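Local coordinates for CG14216 (Drosophila melanogaster, PDB 3OMX), which probably removes phosphate from phosphoserine and phosphothreonine in the C-terminal domain of RNA polymerase II, acting in RNA processing and termination, at residues R30-G35 against C90-Q95; L133-V138 against R179-L184. One frame throughout, in Å; residues are numbered along the deposited sequence.

Interaction 1: R30-G35 against C90-Q95; sequences RSYGTG and CPERFQ
Gly33 uses both its backbone polar groups on the 90-95 segment. Its carbonyl O takes the amide of Phe94 in a short, fairly straight bond (N to O 2.7 Å, 165° at the hydrogen), while its own N reaches Glu92 O only weakly. The two bonds enclose Arg93 in a single beta bridge.

Among the aromatic contacts, Phe94 points an edge toward the face of Tyr32 in an offset edge-to-face pair, ring planes 79° apart and centroids 5.9 Å apart. With chi1 at 171°, CG of Phe94 is turned away from the backbone N, which brings CD1 to the Tyr32 ring, and at the root of the pair the two CB atoms of Tyr32 and Phe94 touch at 3.5 Å. On the Glu92 side of Tyr32, CB of Glu92 packs obliquely on CD2 of the tyrosine at 3.6 Å.

Polar side chains work at both ends. Glu92 OE1 accepts from a water that in turn accepts from Ser31 N, and Lys88 forms a salt bridge with the same carboxylate oxygen. Arg93 NH1 bonds Gly35 O at 3.2 Å, with the oxygen near the guanidinium plane but the nitrogen well above the carbonyl plane.

This lone bridge pins a loop to the outermost strand, 28-33, of the central sheet in a low-molecular-weight tyrosine phosphatase-like fold; Ser31 OG hydrogen-bonds Asn11 of the vanadate pocket.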
ATOM      1  N   ARG A  30       0.732  -7.829  -2.808  1.00 45.21           N
ATOM      2  CA  ARG A  30       1.895  -7.589  -1.941  1.00 43.57           C
ATOM      3  C   ARG A  30       1.728  -6.121  -1.597  1.00 48.46           C
ATOM      4  O   ARG A  30       0.975  -5.364  -2.251  1.00 39.48           O
ATOM      5  CB  ARG A  30       3.264  -7.889  -2.691  1.00 47.12           C
ATOM      6  CG  ARG A  30       3.210  -9.255  -3.403  1.00 50.21           C
ATOM      7  CD  ARG A  30       4.488  -9.902  -4.217  1.00 54.90           C
ATOM      8  NE  ARG A  30       5.346 -10.251  -3.139  1.00 66.58           N
ATOM      9  CZ  ARG A  30       5.773 -11.461  -2.789  1.00 58.15           C
ATOM     10  NH1 ARG A  30       5.547 -12.529  -3.524  1.00 63.41           N
ATOM     11  NH2 ARG A  30       6.513 -11.519  -1.728  1.00 55.08           N
ATOM     12  N   SER A  31       2.374  -5.727  -0.520  1.00 45.54           N
ATOM     13  CA  SER A  31       2.237  -4.423  -0.129  1.00 40.79           C
ATOM     14  C   SER A  31       3.650  -3.860   0.229  1.00 45.15           C
ATOM     15  O   SER A  31       4.478  -4.645   0.562  1.00 42.08           O
ATOM     16  CB  SER A  31       1.256  -4.390   1.005  1.00 39.41           C
ATOM     17  OG  SER A  31       1.847  -4.951   2.132  1.00 40.24           O
ATOM     18  N   TYR A  32       3.872  -2.490   0.170  1.00 43.36           N
ATOM     19  CA  TYR A  32       5.151  -1.767   0.374  1.00 42.09           C
ATOM     20  C   TYR A  32       4.957  -0.325   0.908  1.00 44.53           C
ATOM     21  O   TYR A  32       3.844   0.132   0.988  1.00 40.59           O
ATOM     22  CB  TYR A  32       5.980  -1.667  -0.913  1.00 41.20           C
ATOM     23  CG  TYR A  32       6.243  -2.989  -1.585  1.00 42.06           C
ATOM     24  CD1 TYR A  32       5.370  -3.452  -2.523  1.00 40.86           C
ATOM     25  CD2 TYR A  32       7.413  -3.772  -1.279  1.00 46.23           C
ATOM     26  CE1 TYR A  32       5.558  -4.721  -3.115  1.00 47.42           C
ATOM     27  CE2 TYR A  32       7.636  -4.985  -1.858  1.00 42.46           C
ATOM     28  CZ  TYR A  32       6.681  -5.482  -2.757  1.00 44.40           C
ATOM     29  OH  TYR A  32       6.785  -6.645  -3.415  1.00 51.55           O
ATOM     30  N   GLY A  33       6.088   0.303   1.254  1.00 41.16           N
ATOM     31  CA  GLY A  33       6.270   1.584   1.902  1.00 39.80           C
ATOM     32  C   GLY A  33       7.262   2.247   0.974  1.00 44.52           C
ATOM     33  O   GLY A  33       8.077   1.581   0.253  1.00 45.25           O
ATOM     34  N   THR A  34       7.091   3.548   0.826  1.00 45.27           N
ATOM     35  CA  THR A  34       7.976   4.309  -0.020  1.00 44.14           C
ATOM     36  C   THR A  34       8.808   5.227   0.874  1.00 40.75           C
ATOM     37  O   THR A  34       9.650   5.936   0.408  1.00 47.51           O
ATOM     38  CB  THR A  34       7.245   5.214  -1.042  1.00 44.22           C
ATOM     39  OG1 THR A  34       6.220   6.088  -0.407  1.00 45.11           O
ATOM     40  CG2 THR A  34       6.946   4.590  -2.337  1.00 36.04           C
ATOM     41  N   GLY A  35       8.573   5.276   2.125  1.00 38.95           N
ATOM     42  CA  GLY A  35       9.431   6.129   2.968  1.00 48.30           C
ATOM     43  C   GLY A  35      10.881   5.579   3.049  1.00 54.60           C
ATOM     44  O   GLY A  35      11.242   4.524   2.454  1.00 51.28           O
ATOM     45  N   CYS A  90       7.591  -8.702   7.823  1.00 50.66           N
ATOM     46  CA  CYS A  90       8.118  -7.345   8.062  1.00 52.94           C
ATOM     47  C   CYS A  90       7.711  -6.248   7.032  1.00 45.40           C
ATOM     48  O   CYS A  90       7.438  -6.547   5.852  1.00 40.44           O
ATOM     49  CB  CYS A  90       9.639  -7.449   8.133  1.00 53.05           C
ATOM     50  SG  CYS A  90      10.357  -7.959   6.558  1.00 57.13           S
ATOM     51  N   PRO A  91       7.754  -4.963   7.451  1.00 44.94           N
ATOM     52  CA  PRO A  91       7.490  -3.971   6.399  1.00 42.54           C
ATOM     53  C   PRO A  91       8.537  -4.072   5.284  1.00 46.14           C
ATOM     54  O   PRO A  91       9.701  -4.292   5.542  1.00 47.60           O
ATOM     55  CB  PRO A  91       7.554  -2.678   7.097  1.00 45.56           C
ATOM     56  CG  PRO A  91       7.658  -2.942   8.592  1.00 49.42           C
ATOM     57  CD  PRO A  91       7.772  -4.432   8.802  1.00 45.52           C
ATOM     58  N   GLU A  92       8.102  -3.987   4.047  1.00 43.63           N
ATOM     59  CA  GLU A  92       8.965  -3.968   2.897  1.00 42.95           C
ATOM     60  C   GLU A  92       8.990  -2.648   2.098  1.00 49.58           C
ATOM     61  O   GLU A  92       7.979  -1.928   1.973  1.00 50.24           O
ATOM     62  CB  GLU A  92       8.475  -5.044   1.953  1.00 43.34           C
ATOM     63  CG  GLU A  92       8.594  -6.489   2.405  1.00 44.09           C
ATOM     64  CD  GLU A  92       7.871  -7.376   1.401  1.00 58.79           C
ATOM     65  OE1 GLU A  92       6.531  -7.431   1.321  1.00 56.73           O
ATOM     66  OE2 GLU A  92       8.661  -7.945   0.586  1.00 65.89           O
ATOM     67  N   ARG A  93      10.093  -2.358   1.433  1.00 49.76           N
ATOM     68  CA  ARG A  93      10.222  -1.058   0.910  1.00 46.67           C
ATOM     69  C   ARG A  93      10.238  -1.097  -0.595  1.00 49.53           C
ATOM     70  O   ARG A  93      10.972  -1.858  -1.175  1.00 48.24           O
ATOM     71  CB  ARG A  93      11.369  -0.322   1.528  1.00 50.06           C
ATOM     72  CG  ARG A  93      11.757   0.875   0.761  1.00 52.87           C
ATOM     73  CD  ARG A  93      12.621   1.995   1.574  1.00 56.08           C
ATOM     74  NE  ARG A  93      13.555   2.236   0.519  1.00 61.69           N
ATOM     75  CZ  ARG A  93      13.935   3.357  -0.062  1.00 57.59           C
ATOM     76  NH1 ARG A  93      13.609   4.534   0.365  1.00 58.61           N
ATOM     77  NH2 ARG A  93      14.690   3.218  -1.138  1.00 60.09           N
ATOM     78  N   PHE A  94       9.396  -0.244  -1.208  1.00 45.32           N
ATOM     79  CA  PHE A  94       9.015  -0.444  -2.568  1.00 44.49           C
ATOM     80  C   PHE A  94      10.204  -0.222  -3.480  1.00 46.38           C
ATOM     81  O   PHE A  94      10.333  -0.846  -4.524  1.00 46.03           O
ATOM     82  CB  PHE A  94       7.837   0.503  -2.960  1.00 42.50           C
ATOM     83  CG  PHE A  94       7.583   0.467  -4.392  1.00 39.19           C
ATOM     84  CD1 PHE A  94       6.902  -0.585  -4.936  1.00 36.91           C
ATOM     85  CD2 PHE A  94       8.193   1.377  -5.234  1.00 43.01           C
ATOM     86  CE1 PHE A  94       6.730  -0.721  -6.269  1.00 40.65           C
ATOM     87  CE2 PHE A  94       8.107   1.221  -6.625  1.00 42.98           C
ATOM     88  CZ  PHE A  94       7.335   0.161  -7.163  1.00 41.14           C
ATOM     89  N   GLN A  95      11.029   0.749  -3.150  1.00 46.74           N
ATOM     90  CA  GLN A  95      12.139   1.026  -4.015  1.00 55.38           C
ATOM     91  C   GLN A  95      13.212  -0.090  -3.999  1.00 56.41           C
ATOM     92  O   GLN A  95      14.000  -0.177  -4.934  1.00 59.07           O
ATOM     93  CB  GLN A  95      12.762   2.457  -3.772  1.00 59.05           C
ATOM     94  CG  GLN A  95      11.724   3.593  -3.884  1.00 56.32           C
ATOM     95  CD  GLN A  95      11.000   3.866  -2.566  1.00 47.14           C
ATOM     96  OE1 GLN A  95      10.898   5.005  -2.180  1.00 52.07           O
ATOM     97  NE2 GLN A  95      10.507   2.829  -1.873  1.00 46.90           N
TER
HETATM   98  O   HOH W   1       4.231  -7.924   0.551  1.00 49.15           O

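Interaction 2: L133-V138 against R179-L184; sequences LNVDVV and RKRVIL
Arg181 reaches across to the backbone of Asp136, its NH2 hydrogen-bonding Asp136 O, modelled at 2.5 Å, which is doubtfully short. The oxygen lies in the guanidinium plane and receives the N-H on a lone pair, in its own carbonyl plane. A bend at chi3 (82°) turns the edge of the guanidinium to this carbonyl, and NH2 also rests against CG1 of Val135 at 3.5 Å. A second bridge runs through a water that donates to Asp136 O and accepts from Arg181 NH1; another water links Asp136 N to Val182 O. Losing the guanidinium to an alanine here would probably cost Asp136 O its direct bond, strip the water of its NH1 donor and uncover Val135 CG1.

Farther along, Asn134 N donates to Leu184 O at 3.0 Å, and the same oxygen receives a CA-H contact from Leu133. Between these polar grips sits Ile183. Its CD1 meets CG2 of Val135 at 3.7 Å, the two side chains lying side by side, and its CG2 packs on CB of Leu133 at 4.0 Å.

Glu176 on helix 164-179 accepts a hydrogen bond from Ile183 N. Ile172 of this helix touches both Leu133 and Ile183, while Met154 of helix 141-158 packs on Leu133 and Val135. Tyr112 of helix 109-120 meets Asn134 and Leu184, where strands 129-134 and 184-189 run antiparallel as neighbours.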
ATOM      1  N   LEU A 133      -1.805   3.538 -10.122  1.00 39.52           N
ATOM      2  CA  LEU A 133      -3.041   4.181  -9.814  1.00 40.79           C
ATOM      3  C   LEU A 133      -2.973   4.765  -8.437  1.00 40.85           C
ATOM      4  O   LEU A 133      -2.530   4.106  -7.532  1.00 43.83           O
ATOM      5  CB  LEU A 133      -4.263   3.188  -9.796  1.00 38.65           C
ATOM      6  CG  LEU A 133      -4.407   2.488 -11.133  1.00 43.22           C
ATOM      7  CD1 LEU A 133      -5.397   1.354 -11.170  1.00 40.76           C
ATOM      8  CD2 LEU A 133      -4.585   3.413 -12.340  1.00 41.93           C
ATOM      9  N   ASN A 134      -3.411   6.016  -8.260  1.00 39.40           N
ATOM     10  CA  ASN A 134      -3.517   6.547  -6.933  1.00 37.60           C
ATOM     11  C   ASN A 134      -4.991   6.607  -6.527  1.00 41.53           C
ATOM     12  O   ASN A 134      -5.837   7.203  -7.196  1.00 38.28           O
ATOM     13  CB  ASN A 134      -2.938   7.970  -6.909  1.00 43.19           C
ATOM     14  CG  ASN A 134      -2.862   8.549  -5.513  1.00 42.85           C
ATOM     15  OD1 ASN A 134      -2.051   8.092  -4.720  1.00 42.46           O
ATOM     16  ND2 ASN A 134      -3.757   9.513  -5.168  1.00 43.99           N
ATOM     17  N   VAL A 135      -5.260   6.079  -5.370  1.00 39.36           N
ATOM     18  CA  VAL A 135      -6.531   6.160  -4.806  1.00 44.07           C
ATOM     19  C   VAL A 135      -6.312   6.735  -3.389  1.00 45.79           C
ATOM     20  O   VAL A 135      -5.751   6.017  -2.513  1.00 42.64           O
ATOM     21  CB  VAL A 135      -7.163   4.773  -4.620  1.00 41.47           C
ATOM     22  CG1 VAL A 135      -8.451   4.984  -3.843  1.00 44.36           C
ATOM     23  CG2 VAL A 135      -7.400   4.008  -6.008  1.00 37.92           C
ATOM     24  N   ASP A 136      -6.751   7.976  -3.152  1.00 41.59           N
ATOM     25  CA  ASP A 136      -6.495   8.630  -1.864  1.00 43.29           C
ATOM     26  C   ASP A 136      -7.156   7.960  -0.702  1.00 40.30           C
ATOM     27  O   ASP A 136      -8.341   7.773  -0.659  1.00 43.20           O
ATOM     28  CB  ASP A 136      -6.939  10.138  -1.822  1.00 44.28           C
ATOM     29  CG  ASP A 136      -6.061  11.096  -2.721  1.00 55.72           C
ATOM     30  OD1 ASP A 136      -4.773  11.158  -2.680  1.00 53.08           O
ATOM     31  OD2 ASP A 136      -6.719  11.871  -3.489  1.00 65.26           O
ATOM     32  N   VAL A 137      -6.380   7.661   0.328  1.00 41.64           N
ATOM     33  CA  VAL A 137      -6.951   7.233   1.554  1.00 37.15           C
ATOM     34  C   VAL A 137      -6.286   7.913   2.717  1.00 39.88           C
ATOM     35  O   VAL A 137      -5.060   8.113   2.736  1.00 38.34           O
ATOM     36  CB  VAL A 137      -7.107   5.669   1.688  1.00 41.06           C
ATOM     37  CG1 VAL A 137      -6.636   4.895   0.497  1.00 39.26           C
ATOM     38  CG2 VAL A 137      -6.658   5.159   2.984  1.00 38.21           C
ATOM     39  N   VAL A 138      -7.102   8.310   3.689  1.00 39.32           N
ATOM     40  CA  VAL A 138      -6.555   9.034   4.789  1.00 39.12           C
ATOM     41  C   VAL A 138      -5.884   8.069   5.792  1.00 44.85           C
ATOM     42  O   VAL A 138      -6.293   6.909   5.995  1.00 41.56           O
ATOM     43  CB  VAL A 138      -7.656   9.888   5.394  1.00 47.24           C
ATOM     44  CG1 VAL A 138      -7.205  10.508   6.682  1.00 47.56           C
ATOM     45  CG2 VAL A 138      -8.092  11.054   4.410  1.00 43.51           C
ATOM     46  N   ARG A 179     -17.757   6.496  -7.948  1.00 52.32           N
ATOM     47  CA  ARG A 179     -17.304   6.582  -6.559  1.00 52.99           C
ATOM     48  C   ARG A 179     -17.013   8.047  -6.229  1.00 53.94           C
ATOM     49  O   ARG A 179     -16.721   8.353  -5.098  1.00 59.34           O
ATOM     50  CB  ARG A 179     -16.033   5.742  -6.317  1.00 52.40           C
ATOM     51  CG  ARG A 179     -16.223   4.232  -6.241  1.00 54.61           C
ATOM     52  CD  ARG A 179     -16.658   3.930  -4.877  1.00 53.81           C
ATOM     53  NE  ARG A 179     -16.636   2.497  -4.545  1.00 57.65           N
ATOM     54  CZ  ARG A 179     -16.928   2.053  -3.318  1.00 51.83           C
ATOM     55  NH1 ARG A 179     -17.187   2.928  -2.369  1.00 50.60           N
ATOM     56  NH2 ARG A 179     -16.851   0.777  -3.032  1.00 52.03           N
ATOM     57  N   LYS A 180     -17.070   8.898  -7.241  1.00 50.47           N
ATOM     58  CA  LYS A 180     -16.829  10.332  -7.146  1.00 53.97           C
ATOM     59  C   LYS A 180     -15.469  10.727  -6.662  1.00 56.08           C
ATOM     60  O   LYS A 180     -15.349  11.457  -5.718  1.00 54.86           O
ATOM     61  CB  LYS A 180     -17.921  11.078  -6.383  1.00 60.52           C
ATOM     62  CG  LYS A 180     -19.188  11.300  -7.295  1.00 59.08           C
ATOM     63  CD  LYS A 180     -20.295  10.413  -6.767  1.00 60.60           C
ATOM     64  CE  LYS A 180     -21.009   9.483  -7.900  1.00 65.51           C
ATOM     65  NZ  LYS A 180     -21.785  10.163  -9.106  1.00 62.84           N
ATOM     66  N   ARG A 181     -14.452  10.226  -7.372  1.00 59.38           N
ATOM     67  CA  ARG A 181     -13.068  10.286  -6.961  1.00 56.08           C
ATOM     68  C   ARG A 181     -12.195  10.555  -8.141  1.00 51.76           C
ATOM     69  O   ARG A 181     -12.567  10.315  -9.291  1.00 50.29           O
ATOM     70  CB  ARG A 181     -12.687   8.915  -6.347  1.00 54.39           C
ATOM     71  CG  ARG A 181     -13.289   8.902  -4.937  1.00 59.33           C
ATOM     72  CD  ARG A 181     -13.154   7.506  -4.367  1.00 64.18           C
ATOM     73  NE  ARG A 181     -11.808   7.577  -3.920  1.00 63.35           N
ATOM     74  CZ  ARG A 181     -11.418   7.560  -2.658  1.00 55.03           C
ATOM     75  NH1 ARG A 181     -12.261   7.282  -1.664  1.00 54.29           N
ATOM     76  NH2 ARG A 181     -10.145   7.769  -2.449  1.00 53.11           N
ATOM     77  N   VAL A 182     -11.005  11.036  -7.840  1.00 45.83           N
ATOM     78  CA  VAL A 182     -10.016  11.174  -8.827  1.00 47.65           C
ATOM     79  C   VAL A 182      -8.997  10.017  -8.726  1.00 49.36           C
ATOM     80  O   VAL A 182      -8.429   9.776  -7.637  1.00 43.95           O
ATOM     81  CB  VAL A 182      -9.381  12.562  -8.730  1.00 50.56           C
ATOM     82  CG1 VAL A 182      -8.365  12.767  -9.801  1.00 45.66           C
ATOM     83  CG2 VAL A 182     -10.602  13.733  -8.824  1.00 47.69           C
ATOM     84  N   ILE A 183      -8.820   9.270  -9.825  1.00 44.87           N
ATOM     85  CA  ILE A 183      -7.780   8.192  -9.829  1.00 44.18           C
ATOM     86  C   ILE A 183      -6.607   8.650 -10.689  1.00 42.90           C
ATOM     87  O   ILE A 183      -6.790   8.767 -11.856  1.00 41.99           O
ATOM     88  CB  ILE A 183      -8.268   6.939 -10.402  1.00 44.83           C
ATOM     89  CG1 ILE A 183      -9.557   6.426  -9.706  1.00 46.92           C
ATOM     90  CG2 ILE A 183      -7.189   5.859 -10.252  1.00 42.52           C
ATOM     91  CD1 ILE A 183      -9.392   6.239  -8.129  1.00 44.31           C
ATOM     92  N   LEU A 184      -5.473   9.088 -10.145  1.00 41.40           N
ATOM     93  CA  LEU A 184      -4.340   9.312 -11.047  1.00 38.24           C
ATOM     94  C   LEU A 184      -3.819   8.043 -11.705  1.00 42.14           C
ATOM     95  O   LEU A 184      -3.886   6.957 -11.079  1.00 44.20           O
ATOM     96  CB  LEU A 184      -3.199  10.002 -10.311  1.00 41.01           C
ATOM     97  CG  LEU A 184      -3.475  11.341  -9.642  1.00 46.12           C
ATOM     98  CD1 LEU A 184      -2.231  11.749  -8.823  1.00 45.63           C
ATOM     99  CD2 LEU A 184      -3.986  12.416 -10.598  1.00 41.71           C
TER
HETATM  100  O   HOH W   2      -8.735   9.340  -5.149  1.00 45.69           O
HETATM  101  O   HOH W   3     -10.802   6.367   0.753  1.00 55.21           O

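From the N terminus the chain lays down strand 3-8 and helix 14-24, then enters strand 28-33, the first side of interaction 1. That contact closes when residues 90-95 return after the two-stranded hairpin 38-40/49-51 and helices 57-74 and 77-85. Strand 103-106 and helix 109-120 follow, and interaction 2 opens at the end of strand 129-134; helices 141-158 and 164-179 fill its loop, which 179-184 closes. The two loops are therefore in series, neither nesting nor crossing. Both contacts reach the same five-stranded sheet, interaction 1 at outermost strand 28-33 and interaction 2 where strand 129-134 meets the start of 184-189, the strand at the opposite margin. Their centres are about 20 Å apart and they do not touch.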